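Local coordinates for protein 6-phosphogluconate dehydrogenase, NAD-binding (Mycolicibacterium smegmatis MC2 155, PDB 6SMT) that reduces imines to amines with S-enantioselectivity, drawing the hydride from bound NADPH, at residues A24-L29 and Q47-R52; A79-L84 and P104-R109; G93-G98 and D150-V155; A125-I130 and M177-L182. All coordinates share one frame; numbering follows the deposited sequence.

Contact 1: residues A24-L29 and Q47-R52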
# COMPACT_ATOMS: atom_id res chain seq x y z
N ALA B 24 10.50 -23.38 2.71
CA ALA B 24 10.96 -22.47 3.77
C ALA B 24 10.57 -22.99 5.15
O ALA B 24 11.36 -22.97 6.08
CB ALA B 24 10.41 -21.08 3.49
N LEU B 25 9.32 -23.44 5.29
CA LEU B 25 8.86 -24.01 6.58
C LEU B 25 9.78 -25.19 6.95
O LEU B 25 10.20 -25.28 8.08
CB LEU B 25 7.41 -24.41 6.50
CG LEU B 25 6.36 -23.31 6.33
CD1 LEU B 25 5.02 -23.92 6.03
CD2 LEU B 25 6.26 -22.44 7.56
N SER B 26 9.94 -26.09 5.99
CA SER B 26 10.73 -27.32 6.24
C SER B 26 12.17 -26.99 6.60
O SER B 26 12.70 -27.57 7.57
CB SER B 26 10.69 -28.19 5.02
OG SER B 26 9.40 -28.64 4.68
N ARG B 27 12.78 -26.02 5.92
CA ARG B 27 14.16 -25.62 6.28
C ARG B 27 14.19 -25.05 7.67
O ARG B 27 15.12 -25.32 8.44
CB ARG B 27 14.74 -24.58 5.32
CG ARG B 27 15.05 -25.15 3.94
CD ARG B 27 15.83 -24.10 3.13
NE ARG B 27 15.22 -22.77 2.97
CZ ARG B 27 14.34 -22.45 2.00
NH1 ARG B 27 13.92 -23.38 1.17
NH2 ARG B 27 13.79 -21.27 2.01
N ALA B 28 13.24 -24.23 8.05
CA ALA B 28 13.28 -23.62 9.39
C ALA B 28 13.13 -24.72 10.45
O ALA B 28 13.79 -24.60 11.54
CB ALA B 28 12.20 -22.57 9.53
N LEU B 29 12.24 -25.69 10.26
CA LEU B 29 12.00 -26.74 11.24
C LEU B 29 13.27 -27.62 11.30
O LEU B 29 13.66 -27.99 12.44
CB LEU B 29 10.79 -27.56 10.85
CG LEU B 29 9.47 -26.78 10.90
CD1 LEU B 29 8.43 -27.53 10.10
CD2 LEU B 29 9.06 -26.50 12.35
N GLN B 47 13.89 -33.67 -2.69
CA GLN B 47 15.32 -34.12 -2.63
C GLN B 47 16.18 -33.12 -1.87
O GLN B 47 17.00 -33.54 -1.01
CB GLN B 47 15.91 -34.33 -4.03
CG GLN B 47 17.39 -34.76 -3.97
CD GLN B 47 17.59 -36.01 -3.15
OE1 GLN B 47 16.87 -37.01 -3.32
NE2 GLN B 47 18.54 -35.99 -2.21
N ALA B 48 16.05 -31.82 -2.12
CA ALA B 48 16.98 -30.88 -1.48
C ALA B 48 16.71 -30.89 0.05
O ALA B 48 17.65 -30.71 0.82
CB ALA B 48 16.78 -29.50 -2.04
N LEU B 49 15.49 -31.10 0.49
CA LEU B 49 15.24 -31.18 1.94
C LEU B 49 15.76 -32.49 2.54
O LEU B 49 16.17 -32.46 3.70
CB LEU B 49 13.72 -31.05 2.17
CG LEU B 49 13.24 -29.64 1.81
CD1 LEU B 49 11.73 -29.56 1.77
CD2 LEU B 49 13.75 -28.63 2.81
N ARG B 50 15.71 -33.57 1.80
CA ARG B 50 16.32 -34.85 2.30
C ARG B 50 17.81 -34.65 2.55
O ARG B 50 18.32 -35.06 3.60
CB ARG B 50 16.10 -36.00 1.30
CG ARG B 50 14.68 -36.55 1.31
CD ARG B 50 14.57 -38.04 0.90
NE ARG B 50 14.92 -38.03 -0.50
CZ ARG B 50 14.07 -37.95 -1.52
NH1 ARG B 50 12.75 -37.98 -1.36
NH2 ARG B 50 14.56 -37.90 -2.74
N ASP B 51 18.49 -33.93 1.68
CA ASP B 51 19.92 -33.60 1.89
C ASP B 51 20.17 -32.77 3.14
O ASP B 51 21.25 -32.89 3.75
CB ASP B 51 20.48 -32.90 0.69
CG ASP B 51 20.48 -33.73 -0.60
OD1 ASP B 51 20.23 -35.03 -0.58
OD2 ASP B 51 20.71 -33.06 -1.62
N ARG B 52 19.19 -31.95 3.53
CA ARG B 52 19.29 -31.10 4.74
C ARG B 52 18.89 -31.89 5.99
O ARG B 52 18.94 -31.29 7.04
CB ARG B 52 18.44 -29.83 4.57
CG ARG B 52 18.90 -28.99 3.39
CD ARG B 52 18.17 -27.66 3.18
NE ARG B 52 18.39 -26.75 4.30
CZ ARG B 52 19.26 -25.74 4.31
NH1 ARG B 52 20.04 -25.54 3.27
NH2 ARG B 52 19.35 -24.96 5.38
O HOH W 1 17.69 -27.01 6.87
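Ser26 and Arg27 are the residues of helix 20-31 that reach the short helix 47-51, and Leu49 receives both. Ser26 comes first: its CB lies 3.7 Å from Leu49 CD1 and almost as near to CD2, so the fork at the end of the leucine straddles the serine carbon. The hydroxyl is used within its own helix, where OG is hydrogen-bonded to the carbonyl oxygen of Gly22 in the preceding turn.

Arg27 follows one position on and crosses Leu49 at about a right angle, its CG 3.9 Å from Leu49 CD2. The chain then bends at chi3 (-55°) and folds back along its own helix, which sets Ala24 CA 3.5 Å above the guanidinium plane, toward its rim. The same CG touches Arg52 NE at 3.7 Å, and CD rests over one face of the Arg52 guanidinium, toward its rim. The two arginines thus meet through the methylenes of Arg27; their guanidinium planes stand 85° apart, with Arg27 NE and Arg52 NE separated by 5.3 Å. Water 1 accepts from Arg52 NE at 2.7 Å in the guanidinium plane and reaches Arg27 O only weakly. Arg52 NH2 also makes a weak, long ion pair with Asp31 at the end of helix 20-31. Arg52 was modelled in two conformers, so this outer half of the contact is less certain than the leucine packing.

Both segments belong to the Rossmann-type cofactor domain. Leu49 also touches Gln23 of helix 20-31, whose inner side, through Ser26 and Leu29, packs on the parallel strands 12-16 and 35-39.

Contact 2: residues A79-L84 and P104-R109. With NDP (NADPH dihydro-nicotinamide-adenine-dinucleotide phosphate), chain L.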
# COMPACT_ATOMS: atom_id res chain seq x y z
N ALA B 79 -7.05 -28.14 -2.37
CA ALA B 79 -5.85 -28.99 -2.30
C ALA B 79 -5.71 -29.54 -0.91
O ALA B 79 -5.41 -30.74 -0.75
CB ALA B 79 -4.67 -28.20 -2.71
N VAL B 80 -5.85 -28.74 0.16
CA VAL B 80 -5.77 -29.29 1.53
C VAL B 80 -6.71 -30.48 1.69
O VAL B 80 -6.29 -31.49 2.23
CB VAL B 80 -6.10 -28.22 2.59
CG1 VAL B 80 -6.19 -28.78 4.00
CG2 VAL B 80 -5.06 -27.12 2.56
N ASP B 81 -7.97 -30.28 1.28
CA ASP B 81 -9.00 -31.29 1.57
C ASP B 81 -8.74 -32.53 0.70
O ASP B 81 -8.97 -33.65 1.22
CB ASP B 81 -10.37 -30.69 1.34
CG ASP B 81 -10.70 -29.61 2.38
OD1 ASP B 81 -9.98 -29.49 3.44
OD2 ASP B 81 -11.77 -28.94 2.21
N ALA B 82 -8.19 -32.36 -0.48
CA ALA B 82 -7.82 -33.54 -1.32
C ALA B 82 -6.68 -34.31 -0.63
O ALA B 82 -6.66 -35.61 -0.64
CB ALA B 82 -7.44 -33.12 -2.70
N ILE B 83 -5.70 -33.63 -0.04
CA ILE B 83 -4.59 -34.30 0.67
C ILE B 83 -5.14 -34.99 1.91
O ILE B 83 -4.78 -36.15 2.16
CB ILE B 83 -3.50 -33.28 0.99
CG1 ILE B 83 -2.84 -32.80 -0.29
CG2 ILE B 83 -2.52 -33.80 2.02
CD1 ILE B 83 -2.03 -31.49 -0.07
N LEU B 84 -5.98 -34.36 2.69
CA LEU B 84 -6.50 -34.97 3.92
C LEU B 84 -7.40 -36.15 3.52
O LEU B 84 -7.32 -37.18 4.23
CB LEU B 84 -7.26 -33.92 4.71
CG LEU B 84 -6.36 -32.85 5.32
CD1 LEU B 84 -7.26 -31.78 5.95
CD2 LEU B 84 -5.37 -33.41 6.32
N PRO B 104 -12.70 -18.08 5.53
CA PRO B 104 -13.08 -18.59 6.83
C PRO B 104 -13.95 -19.85 6.78
O PRO B 104 -13.74 -20.76 7.55
CB PRO B 104 -13.79 -17.38 7.47
CG PRO B 104 -13.11 -16.21 6.80
CD PRO B 104 -12.82 -16.61 5.40
N ASP B 105 -14.92 -19.87 5.84
CA ASP B 105 -15.76 -21.07 5.83
C ASP B 105 -14.95 -22.27 5.36
O ASP B 105 -15.31 -23.38 5.80
CB ASP B 105 -16.98 -20.86 4.94
CG ASP B 105 -18.12 -20.16 5.67
OD1 ASP B 105 -18.14 -20.05 6.95
OD2 ASP B 105 -19.04 -19.75 4.98
N ARG B 106 -13.92 -22.15 4.49
CA ARG B 106 -13.10 -23.29 4.11
C ARG B 106 -12.26 -23.75 5.31
O ARG B 106 -12.01 -24.92 5.46
CB ARG B 106 -12.26 -23.01 2.88
CG ARG B 106 -13.12 -22.85 1.63
CD ARG B 106 -14.09 -23.96 1.32
NE ARG B 106 -13.36 -25.17 1.07
CZ ARG B 106 -13.01 -25.66 -0.11
NH1 ARG B 106 -13.37 -25.00 -1.18
NH2 ARG B 106 -12.21 -26.72 -0.23
N ALA B 107 -11.78 -22.86 6.14
CA ALA B 107 -11.02 -23.27 7.33
C ALA B 107 -11.92 -24.07 8.28
O ALA B 107 -11.48 -25.09 8.80
CB ALA B 107 -10.49 -22.05 7.99
N ARG B 108 -13.16 -23.64 8.46
CA ARG B 108 -14.13 -24.38 9.33
C ARG B 108 -14.47 -25.73 8.71
O ARG B 108 -14.57 -26.70 9.44
CB ARG B 108 -15.37 -23.50 9.51
CG ARG B 108 -15.18 -22.20 10.28
CD ARG B 108 -16.44 -21.29 10.27
NE ARG B 108 -16.14 -19.99 10.82
CZ ARG B 108 -16.19 -18.89 10.20
NH1 ARG B 108 -16.78 -18.79 9.00
NH2 ARG B 108 -15.80 -17.82 10.87
N ARG B 109 -14.58 -25.81 7.41
CA ARG B 109 -14.88 -27.08 6.74
C ARG B 109 -13.75 -28.03 6.97
O ARG B 109 -13.97 -29.23 7.28
CB ARG B 109 -15.09 -26.84 5.26
CG ARG B 109 -15.60 -28.07 4.51
CD ARG B 109 -15.49 -27.98 3.02
NE ARG B 109 -16.25 -26.93 2.45
CZ ARG B 109 -16.38 -26.78 1.14
NH1 ARG B 109 -15.79 -27.64 0.30
NH2 ARG B 109 -17.08 -25.78 0.65
PA NDP L . 1.42 -22.26 -4.00
O1A NDP L . 0.34 -21.44 -3.36
O2A NDP L . 1.85 -21.98 -5.41
O5B NDP L . 1.04 -23.79 -3.84
C5B NDP L . 1.95 -24.75 -4.40
C4B NDP L . 1.86 -26.02 -3.60
O4B NDP L . 0.51 -26.56 -3.63
C3B NDP L . 2.75 -27.14 -4.18
O3B NDP L . 3.23 -27.98 -3.15
C2B NDP L . 1.77 -27.86 -5.06
O2B NDP L . 2.05 -29.22 -5.40
C1B NDP L . 0.58 -27.88 -4.12
N9A NDP L . -0.69 -28.22 -4.75
C8A NDP L . -1.42 -27.47 -5.64
N7A NDP L . -2.54 -28.06 -6.00
C5A NDP L . -2.55 -29.26 -5.32
C6A NDP L . -3.43 -30.37 -5.30
N6A NDP L . -4.60 -30.40 -5.94
N1A NDP L . -3.09 -31.42 -4.52
C2A NDP L . -1.95 -31.39 -3.83
N3A NDP L . -1.03 -30.42 -3.79
C4A NDP L . -1.38 -29.39 -4.57
O3 NDP L . 2.78 -22.26 -3.16
PN NDP L . 3.48 -21.45 -2.02
O1N NDP L . 4.49 -22.33 -1.42
O2N NDP L . 3.93 -20.14 -2.56
O5D NDP L . 2.32 -21.10 -0.97
C5D NDP L . 1.69 -22.12 -0.20
C4D NDP L . 0.63 -21.44 0.63
O4D NDP L . 1.29 -20.53 1.53
C3D NDP L . -0.42 -20.63 -0.14
O3D NDP L . -1.74 -20.80 0.37
C2D NDP L . 0.04 -19.20 0.08
O2D NDP L . -0.98 -18.21 0.01
C1D NDP L . 0.68 -19.24 1.44
N1N NDP L . 1.73 -18.23 1.64
C2N NDP L . 2.78 -18.13 0.76
C3N NDP L . 3.71 -17.16 0.87
C7N NDP L . 4.84 -17.03 -0.07
O7N NDP L . 5.60 -16.05 0.12
N7N NDP L . 5.06 -17.91 -1.04
C4N NDP L . 3.61 -16.16 1.91
C5N NDP L . 2.52 -16.34 2.85
C6N NDP L . 1.67 -17.33 2.74
P2B NDP L . 3.08 -29.47 -6.64
O1X NDP L . 2.89 -30.98 -6.94
O2X NDP L . 2.58 -28.61 -7.79
O3X NDP L . 4.46 -29.10 -6.25
O HOH W 2 -12.22 -26.60 3.16
O HOH W 3 -13.78 -29.81 0.78
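Two outer helices of the Rossmann-type NADPH domain are joined here by Asp81, which faces the arginines Arg106 and Arg109, themselves lying face over face. Arg106 NH2 makes a weak, long salt bridge to Asp81 OD2, 3.3 Å with an N-H...O angle of 154°, and the carboxylate and guanidinium planes are turned 35° apart. Bends at chi2 and chi3 curl the Arg106 chain so that NH2 can reach both this oxygen and Asp78, its stronger partner. Water reinforces the link. Water 2 donates to Asp81 OD2 at 2.6 Å and to Arg106 O, while accepting from Arg106 NE; water 3, also 2.6 Å from Asp81 OD2, accepts from Arg109 NH1 at 3.0 Å. Arg109 NH1 lies 3.4 Å above the centre of the Arg106 guanidinium, a closeness of like charges that the shared carboxylate and its waters probably ease. The other carboxylate oxygen, OD1, is hydrogen-bonded to Thr110.

On the cofactor side of helix 77-87, Ala79 CB lies 3.5 Å from adenine C5A and Ile83 CD1 3.8 Å from C2A. Helix 77-87 therefore stands between the adenine and helix 104-116, which Val80 and Leu84 meet at Thr110, while Pro104 at its start packs on helix 171-199.

Contact 3: residues G93-G98 and D150-V155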
# COMPACT_ATOMS: atom_id res chain seq x y z
N GLY B 93 -5.76 -38.93 16.36
CA GLY B 93 -4.88 -38.73 17.52
C GLY B 93 -3.70 -37.78 17.25
O GLY B 93 -2.85 -37.67 18.11
N ARG B 94 -3.71 -37.12 16.10
CA ARG B 94 -2.63 -36.18 15.78
C ARG B 94 -3.23 -34.80 15.56
O ARG B 94 -4.42 -34.63 15.58
CB ARG B 94 -1.95 -36.66 14.50
CG ARG B 94 -1.27 -38.03 14.65
CD ARG B 94 -0.65 -38.58 13.39
NE ARG B 94 -0.39 -40.02 13.57
CZ ARG B 94 0.63 -40.51 14.18
NH1 ARG B 94 1.65 -39.73 14.49
NH2 ARG B 94 0.72 -41.83 14.38
N THR B 95 -2.37 -33.82 15.35
CA THR B 95 -2.79 -32.42 15.11
C THR B 95 -2.44 -32.05 13.70
O THR B 95 -1.31 -32.26 13.26
CB THR B 95 -2.06 -31.46 16.06
OG1 THR B 95 -2.48 -31.83 17.39
CG2 THR B 95 -2.49 -30.01 15.82
N VAL B 96 -3.38 -31.46 12.96
CA VAL B 96 -3.15 -30.96 11.59
C VAL B 96 -3.31 -29.45 11.69
O VAL B 96 -4.27 -28.95 12.32
CB VAL B 96 -4.20 -31.50 10.63
CG1 VAL B 96 -4.11 -30.83 9.28
CG2 VAL B 96 -4.05 -33.02 10.51
N ILE B 97 -2.37 -28.70 11.11
CA ILE B 97 -2.51 -27.23 11.00
C ILE B 97 -2.57 -26.89 9.54
O ILE B 97 -1.61 -27.12 8.77
CB ILE B 97 -1.38 -26.49 11.72
CG1 ILE B 97 -1.34 -26.92 13.18
CG2 ILE B 97 -1.55 -25.00 11.55
CD1 ILE B 97 -0.29 -26.18 14.01
N GLY B 98 -3.65 -26.25 9.12
CA GLY B 98 -3.78 -25.75 7.76
C GLY B 98 -3.02 -24.45 7.68
O GLY B 98 -3.24 -23.58 8.52
N ASP B 150 -1.47 -23.88 22.46
CA ASP B 150 -0.44 -23.88 23.53
C ASP B 150 0.39 -25.17 23.48
O ASP B 150 1.62 -25.09 23.74
CB ASP B 150 -1.12 -23.72 24.89
CG ASP B 150 -1.81 -22.37 25.02
OD1 ASP B 150 -1.38 -21.36 24.41
OD2 ASP B 150 -2.72 -22.30 25.84
N GLU B 151 -0.21 -26.29 23.20
CA GLU B 151 0.44 -27.63 23.10
C GLU B 151 1.56 -27.58 22.07
O GLU B 151 2.62 -28.22 22.28
CB GLU B 151 -0.55 -28.73 22.78
CG GLU B 151 0.06 -30.09 22.48
CD GLU B 151 -0.96 -31.21 22.26
OE1 GLU B 151 -2.18 -31.00 22.56
OE2 GLU B 151 -0.52 -32.28 21.80
N HIS B 152 1.37 -26.88 20.94
CA HIS B 152 2.28 -26.93 19.77
C HIS B 152 3.11 -25.65 19.63
O HIS B 152 3.95 -25.62 18.78
CB HIS B 152 1.46 -27.18 18.48
CG HIS B 152 0.85 -28.53 18.55
ND1 HIS B 152 1.67 -29.69 18.52
CD2 HIS B 152 -0.43 -28.96 18.67
CE1 HIS B 152 0.86 -30.75 18.68
NE2 HIS B 152 -0.42 -30.32 18.72
N ARG B 153 2.91 -24.66 20.46
CA ARG B 153 3.52 -23.30 20.34
C ARG B 153 5.02 -23.45 20.40
O ARG B 153 5.67 -22.69 19.70
CB ARG B 153 3.02 -22.44 21.52
CG ARG B 153 3.50 -21.00 21.48
CD ARG B 153 3.21 -20.23 22.75
NE ARG B 153 2.81 -18.87 22.39
CZ ARG B 153 3.58 -18.00 21.74
NH1 ARG B 153 4.82 -18.30 21.44
NH2 ARG B 153 3.11 -16.80 21.41
N GLY B 154 5.58 -24.40 21.14
CA GLY B 154 7.04 -24.55 21.28
C GLY B 154 7.70 -24.97 19.97
O GLY B 154 8.75 -24.43 19.61
N VAL B 155 7.11 -25.87 19.22
CA VAL B 155 7.55 -26.20 17.84
C VAL B 155 7.29 -25.00 16.96
O VAL B 155 8.14 -24.57 16.17
CB VAL B 155 6.88 -27.48 17.36
CG1 VAL B 155 6.96 -27.65 15.87
CG2 VAL B 155 7.50 -28.63 18.13
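Strand-to-helix packing in the core of the cofactor domain brings Thr95, at the start of strand 95-98, against His152 of helix 146-156. The two side chains approach from opposite directions and share a hydrogen bond of 2.9 Å between Thr95 OG1 and His152 NE2, in which either residue could be the donor. The hydroxyl meets the ring obliquely. The carbons of the threonine come close too: CB lies 3.3 Å from His152 NE2, as the atom that carries the bonded hydroxyl, and CG2 is in van der Waals contact with His152 CD2 at 3.7 Å.

Thr95 places OG1 opposite its own carbonyl carbon (chi1 -63°) and CG2 opposite the backbone N, which brings both branches to NE2 from the same side of the ring plane. The other face of the imidazole is partly covered by Glu151 CG, 3.8 Å above the plane and displaced toward the rim. The helix is kinked just beyond this point, where the backbone N atoms of Gly154 and Val155 lack bonds to the preceding turn.

His152 packs on Leu69 as well, and Glu151 forms a salt bridge with Arg120, so helix 146-156 spans several strands of the sheet. Strand 95-98 itself runs between the parallel strands 69-72 and 120-126; Thr95 and Ile97 face helix 146-156, whereas Val96 points to the other side of the sheet.

Contact 4: residues A125-I130 and M177-L182. With NDP (NADPH dihydro-nicotinamide-adenine-dinucleotide phosphate), chain L; 2EH ((2S)-2-ethylhexan-1-ol), chain N.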
# COMPACT_ATOMS: atom_id res chain seq x y z
N ALA B 125 -2.48 -18.72 9.23
CA ALA B 125 -2.26 -17.84 8.09
C ALA B 125 -0.88 -17.21 8.27
O ALA B 125 -0.63 -16.49 9.26
CB ALA B 125 -3.31 -16.80 8.01
N ILE B 126 -0.02 -17.46 7.32
CA ILE B 126 1.34 -16.89 7.26
C ILE B 126 1.29 -15.54 6.57
O ILE B 126 0.79 -15.43 5.44
CB ILE B 126 2.31 -17.83 6.52
CG1 ILE B 126 2.33 -19.24 7.15
CG2 ILE B 126 3.72 -17.20 6.49
CD1 ILE B 126 2.91 -20.24 6.21
N MET B 127 1.71 -14.48 7.26
CA MET B 127 1.51 -13.10 6.82
C MET B 127 2.80 -12.44 6.35
O MET B 127 2.80 -11.21 6.14
CB MET B 127 0.90 -12.30 7.97
CG MET B 127 -0.39 -12.91 8.49
SD MET B 127 -1.59 -13.41 7.32
CE MET B 127 -1.72 -11.98 6.27
N THR B 128 3.84 -13.21 6.08
CA THR B 128 5.15 -12.67 5.68
C THR B 128 5.74 -13.57 4.60
O THR B 128 5.41 -14.75 4.53
CB THR B 128 6.03 -12.50 6.92
OG1 THR B 128 6.09 -13.78 7.62
CG2 THR B 128 5.48 -11.47 7.89
N PRO B 129 6.74 -13.07 3.86
CA PRO B 129 7.28 -13.82 2.72
C PRO B 129 8.34 -14.84 3.12
O PRO B 129 8.76 -14.95 4.30
CB PRO B 129 7.89 -12.70 1.85
CG PRO B 129 8.23 -11.67 2.80
CD PRO B 129 7.09 -11.62 3.80
N ILE B 130 8.77 -15.67 2.18
CA ILE B 130 9.58 -16.86 2.52
C ILE B 130 10.91 -16.48 3.21
O ILE B 130 11.33 -17.24 4.08
CB ILE B 130 9.82 -17.81 1.36
CG1 ILE B 130 10.68 -17.15 0.33
CG2 ILE B 130 8.56 -18.37 0.81
CD1 ILE B 130 11.27 -18.18 -0.68
N MET B 177 -8.03 -12.55 5.13
CA MET B 177 -8.79 -11.90 4.04
C MET B 177 -8.60 -10.39 4.09
O MET B 177 -8.43 -9.74 3.03
CB MET B 177 -10.29 -12.17 4.11
CG MET B 177 -10.72 -13.62 3.88
SD MET B 177 -10.27 -14.43 2.34
CE MET B 177 -8.64 -15.07 2.72
N ALA B 178 -8.61 -9.81 5.27
CA ALA B 178 -8.41 -8.35 5.40
C ALA B 178 -6.98 -7.95 5.05
O ALA B 178 -6.70 -6.96 4.29
CB ALA B 178 -8.77 -7.88 6.81
N LEU B 179 -6.00 -8.64 5.59
CA LEU B 179 -4.60 -8.26 5.48
C LEU B 179 -4.10 -8.51 4.07
O LEU B 179 -3.32 -7.70 3.48
CB LEU B 179 -3.78 -9.03 6.50
CG LEU B 179 -4.14 -8.70 7.96
CD1 LEU B 179 -3.49 -9.76 8.85
CD2 LEU B 179 -3.68 -7.31 8.35
N LEU B 180 -4.51 -9.59 3.41
CA LEU B 180 -4.08 -9.80 2.02
C LEU B 180 -4.76 -8.83 1.09
O LEU B 180 -4.20 -8.52 0.02
CB LEU B 180 -4.50 -11.22 1.64
CG LEU B 180 -3.69 -12.32 2.30
CD1 LEU B 180 -4.24 -13.68 1.85
CD2 LEU B 180 -2.21 -12.26 2.04
N ASP B 181 -5.97 -8.42 1.36
CA ASP B 181 -6.65 -7.35 0.60
C ASP B 181 -5.75 -6.11 0.60
O ASP B 181 -5.42 -5.58 -0.47
CB ASP B 181 -8.00 -7.12 1.23
CG ASP B 181 -8.80 -6.00 0.76
OD1 ASP B 181 -8.43 -5.39 -0.28
OD2 ASP B 181 -9.83 -5.75 1.40
N LEU B 182 -5.36 -5.67 1.78
CA LEU B 182 -4.42 -4.51 1.88
C LEU B 182 -3.17 -4.79 1.06
O LEU B 182 -2.71 -3.93 0.29
CB LEU B 182 -4.14 -4.26 3.34
CG LEU B 182 -3.00 -3.30 3.62
CD1 LEU B 182 -3.32 -1.94 3.04
CD2 LEU B 182 -2.65 -3.25 5.07
PA NDP L . 1.42 -22.26 -4.00
O1A NDP L . 0.34 -21.44 -3.36
O2A NDP L . 1.85 -21.98 -5.41
O5B NDP L . 1.04 -23.79 -3.84
C5B NDP L . 1.95 -24.75 -4.40
C4B NDP L . 1.86 -26.02 -3.60
O4B NDP L . 0.51 -26.56 -3.63
C3B NDP L . 2.75 -27.14 -4.18
O3B NDP L . 3.23 -27.98 -3.15
C2B NDP L . 1.77 -27.86 -5.06
O2B NDP L . 2.05 -29.22 -5.40
C1B NDP L . 0.58 -27.88 -4.12
N9A NDP L . -0.69 -28.22 -4.75
C8A NDP L . -1.42 -27.47 -5.64
N7A NDP L . -2.54 -28.06 -6.00
C5A NDP L . -2.55 -29.26 -5.32
C6A NDP L . -3.43 -30.37 -5.30
N6A NDP L . -4.60 -30.40 -5.94
N1A NDP L . -3.09 -31.42 -4.52
C2A NDP L . -1.95 -31.39 -3.83
N3A NDP L . -1.03 -30.42 -3.79
C4A NDP L . -1.38 -29.39 -4.57
O3 NDP L . 2.78 -22.26 -3.16
PN NDP L . 3.48 -21.45 -2.02
O1N NDP L . 4.49 -22.33 -1.42
O2N NDP L . 3.93 -20.14 -2.56
O5D NDP L . 2.32 -21.10 -0.97
C5D NDP L . 1.69 -22.12 -0.20
C4D NDP L . 0.63 -21.44 0.63
O4D NDP L . 1.29 -20.53 1.53
C3D NDP L . -0.42 -20.63 -0.14
O3D NDP L . -1.74 -20.80 0.37
C2D NDP L . 0.04 -19.20 0.08
O2D NDP L . -0.98 -18.21 0.01
C1D NDP L . 0.68 -19.24 1.44
N1N NDP L . 1.73 -18.23 1.64
C2N NDP L . 2.78 -18.13 0.76
C3N NDP L . 3.71 -17.16 0.87
C7N NDP L . 4.84 -17.03 -0.07
O7N NDP L . 5.60 -16.05 0.12
N7N NDP L . 5.06 -17.91 -1.04
C4N NDP L . 3.61 -16.16 1.91
C5N NDP L . 2.52 -16.34 2.85
C6N NDP L . 1.67 -17.33 2.74
P2B NDP L . 3.08 -29.47 -6.64
O1X NDP L . 2.89 -30.98 -6.94
O2X NDP L . 2.58 -28.61 -7.79
O3X NDP L . 4.46 -29.10 -6.25
C7 2EH N . 1.26 -12.96 0.53
C8 2EH N . 2.53 -12.13 2.53
C9 2EH N . 1.34 -11.41 3.13
C12 2EH N . 3.95 -12.43 -1.00
C7A 2EH N . 2.49 -12.20 1.02
O7C 2EH N . 1.34 -14.37 0.32
CBA 2EH N . 3.82 -12.65 0.45
CCA 2EH N . 5.34 -12.24 -1.47
CCB 2EH N . 5.32 -11.53 -2.82
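Met127, Leu179 and Leu180 meet through aliphatic carbons alone, and the flat group beside them is the nicotinamide ring of NADPH. Ile126 CB lies toward one face of that ring, 3.9 Å from C6N. The bound 2-ethylhexanol lies on the opposite side, where 2EH O7C, its hydroxyl oxygen, is 3.3 Å from NDP C4N, the carbon that carries the transferable hydride. Two backbone oxygens stand at the same end of the ring: Ile126 O is 3.2 Å from C5N, and Thr128 O is 3.5 Å from C4N.

Across the contact Met127 CE does the touching. Bends at both chi2 (-47°) and chi3 (-49°) turn the methyl toward helix 171-199, where it comes 3.6 Å from Leu179 CB and slightly farther from CD1; the two side chains cross at about a right angle. Leu180 CD2 is a looser neighbour of the same methyl, at 4.3 Å. This is the junction between the Rossmann-type domain, here the loop that follows strand 120-126, and the long helix 171-199 that leads into the C-terminal helical domain.

Leu180 also serves the ligand pocket. Its CD2 lies 3.8 Å from C9 of the alcohol, which Met127 approaches through its carbonyl oxygen. Asp181, on the same helix, is hydrogen-bonded to His192 of the second subunit, and Leu180 packs on Ser247 of that subunit, which also supplies Ser243 as a hydrogen-bonding partner of the cofactor.

How the contacts relate
Contacts 1, 2 and 3 belong to the cofactor domain, while contact 4 joins it to the helical part of the chain. NADPH touches both contact 2, at its adenine, and contact 4, at its nicotinamide, although their centres are 18 Å apart; Pro104 CD meets Met177 CG between them at 4.0 Å. Contact 1 borders contact 4 where Ala24 CB packs on Ile130 CB, 3.9 Å away. Contact 3 lies away from the cofactor and the alcohol, yet Leu84 CD2 approaches Val96 CG1 at 4.1 Å, tying it to contact 2. Contacts 3 and 4 do not touch, but strands 95-98 and 120-126 are neighbours in the sheet.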